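Local coordinates for HD domain-containing protein (PDB 2HEK) that is of uncharacterised function but binds zinc and GDP at separate sites and probably hydrolyses dGTP, at residues T155-G159 / S160-D164. Residues are numbered along the deposited sequence; the frame is centred on the assembly and turned at random.
Sequences TGEFG and SDRMD. With ZN (zinc ion), chain D.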
loop_
_atom_site.group_PDB
_atom_site.type_symbol
_atom_site.label_atom_id
_atom_site.label_comp_id
_atom_site.label_asym_id
_atom_site.label_seq_id
_atom_site.Cartn_x
_atom_site.Cartn_y
_atom_site.Cartn_z
ATOM N N THR A 155 -13.843 -22.080 -10.513
ATOM C CA THR A 155 -13.928 -21.716 -11.931
ATOM C C THR A 155 -15.047 -20.701 -12.200
ATOM O O THR A 155 -15.213 -20.246 -13.341
ATOM C CB THR A 155 -14.206 -22.976 -12.823
ATOM O OG1 THR A 155 -15.448 -23.545 -12.416
ATOM C CG2 THR A 155 -13.080 -24.086 -12.657
ATOM N N GLY A 156 -15.812 -20.333 -11.172
ATOM C CA GLY A 156 -16.933 -19.391 -11.353
ATOM C C GLY A 156 -16.469 -17.967 -11.629
ATOM O O GLY A 156 -15.264 -17.703 -11.715
ATOM N N GLU A 157 -17.417 -17.041 -11.773
ATOM C CA GLU A 157 -17.076 -15.697 -12.233
ATOM C C GLU A 157 -16.105 -14.992 -11.273
ATOM O O GLU A 157 -15.146 -14.373 -11.732
ATOM C CB GLU A 157 -18.317 -14.842 -12.512
ATOM C CG GLU A 157 -19.091 -15.212 -13.772
ATOM C CD GLU A 157 -18.281 -15.083 -15.080
ATOM O OE1 GLU A 157 -17.456 -14.136 -15.243
ATOM O OE2 GLU A 157 -18.476 -15.946 -15.965
ATOM N N PHE A 158 -16.350 -15.111 -9.972
ATOM C CA PHE A 158 -15.336 -14.773 -8.946
ATOM C C PHE A 158 -14.719 -16.034 -8.240
ATOM O O PHE A 158 -14.469 -16.040 -7.043
ATOM C CB PHE A 158 -15.904 -13.745 -7.941
ATOM C CG PHE A 158 -17.330 -13.997 -7.578
ATOM C CD1 PHE A 158 -17.669 -15.047 -6.729
ATOM C CD2 PHE A 158 -18.336 -13.228 -8.124
ATOM C CE1 PHE A 158 -18.999 -15.290 -6.410
ATOM C CE2 PHE A 158 -19.681 -13.469 -7.803
ATOM C CZ PHE A 158 -20.003 -14.513 -6.957
ATOM N N GLY A 159 -14.481 -17.093 -9.011
ATOM C CA GLY A 159 -13.712 -18.255 -8.558
ATOM C C GLY A 159 -12.318 -17.906 -8.084
ATOM O O GLY A 159 -11.768 -16.835 -8.416
ATOM N N SER A 160 -11.730 -18.802 -7.305
ATOM C CA SER A 160 -10.368 -18.620 -6.774
ATOM C C SER A 160 -9.323 -18.493 -7.881
ATOM O O SER A 160 -8.305 -17.787 -7.723
ATOM C CB SER A 160 -10.027 -19.808 -5.870
ATOM O OG SER A 160 -10.101 -21.028 -6.599
ATOM N N ASP A 161 -9.549 -19.169 -9.001
ATOM C CA ASP A 161 -8.618 -19.044 -10.147
ATOM C C ASP A 161 -8.506 -17.586 -10.628
ATOM O O ASP A 161 -7.411 -17.021 -10.635
ATOM C CB ASP A 161 -9.075 -19.971 -11.278
ATOM C CG ASP A 161 -8.111 -20.016 -12.423
ATOM O OD1 ASP A 161 -6.901 -19.812 -12.245
ATOM O OD2 ASP A 161 -8.566 -20.294 -13.537
ATOM N N ARG A 162 -9.637 -16.970 -10.970
ATOM C CA ARG A 162 -9.688 -15.581 -11.386
ATOM C C ARG A 162 -9.240 -14.626 -10.307
ATOM O O ARG A 162 -8.525 -13.692 -10.606
ATOM C CB ARG A 162 -11.103 -15.161 -11.753
ATOM C CG ARG A 162 -11.511 -15.559 -13.121
ATOM C CD ARG A 162 -12.870 -14.938 -13.491
ATOM N NE ARG A 162 -13.166 -15.184 -14.903
ATOM C CZ ARG A 162 -13.913 -16.181 -15.361
ATOM N NH1 ARG A 162 -14.471 -17.043 -14.514
ATOM N NH2 ARG A 162 -14.113 -16.312 -16.675
ATOM N N MET A 163 -9.675 -14.831 -9.074
ATOM C CA MET A 163 -9.281 -13.950 -8.015
ATOM C C MET A 163 -7.755 -13.922 -7.907
ATOM O O MET A 163 -7.166 -12.850 -7.711
ATOM C CB MET A 163 -9.914 -14.392 -6.703
ATOM C CG MET A 163 -11.339 -13.894 -6.489
ATOM S SD MET A 163 -11.799 -13.872 -4.740
ATOM C CE MET A 163 -13.582 -13.912 -4.876
ATOM N N ASP A 164 -7.117 -15.066 -8.059
ATOM C CA ASP A 164 -5.669 -15.030 -7.943
ATOM C C ASP A 164 -5.030 -14.411 -9.166
ATOM O O ASP A 164 -4.160 -13.546 -9.035
ATOM C CB ASP A 164 -5.008 -16.387 -7.709
ATOM C CG ASP A 164 -3.501 -16.231 -7.518
ATOM O OD1 ASP A 164 -2.743 -16.477 -8.485
ATOM O OD2 ASP A 164 -3.085 -15.881 -6.405
HETATM ZN ZN ZN D . -5.343 -20.574 -13.417
HETATM O O HOH W 1 -12.145 -18.539 -11.623
HETATM O O HOH W 2 -17.403 -18.389 -15.767
HETATM O O HOH W 3 -5.360 -22.242 -11.837
#
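Arg162 lies back along the turn that precedes its own helix, and its NH1 donates to Gly156 O at 3.0 Å, a bent bond (136°). The carbonyl oxygen sits at the guanidinium edge, almost in its plane, whereas NH1 stands well above the carbonyl plane; Gly159 N, closing the type I turn 156-159, reaches the same oxygen from the opposite face. Chi1 of -81°, with CG anti to the carbonyl carbon, sends the arginine chain back toward the turn, and its extended course to NE carries NH1 as far as Gly156 O. Glu157 runs alongside, pointing the same way, its OE1 over the centre of one guanidinium face, 4.1 Å from Arg162 CZ; no N-H points at it, so any attraction is probably one of charge alone. Replacing the arginine by an alanine would probably take one donor from Gly156 O and remove the positive charge beside Glu157. Gly159 is the N-cap of helix 160-173, which carries the last aspartate of the HD-domain metal motif: Asp161 OD1 binds zinc at 2.1 Å, beside His54 and Asp85. Gly159, which has no CB, lets Gly156 N come close to its CA, while its carbonyl starts the helix by accepting from Met163 N at 3.0 Å. Flexible and unbranched, Met163 lays its methyl CE against Phe158 CB (3.8 Å), and the Phe158 side chain packs on Leu206 and Phe209 of helix 203-221.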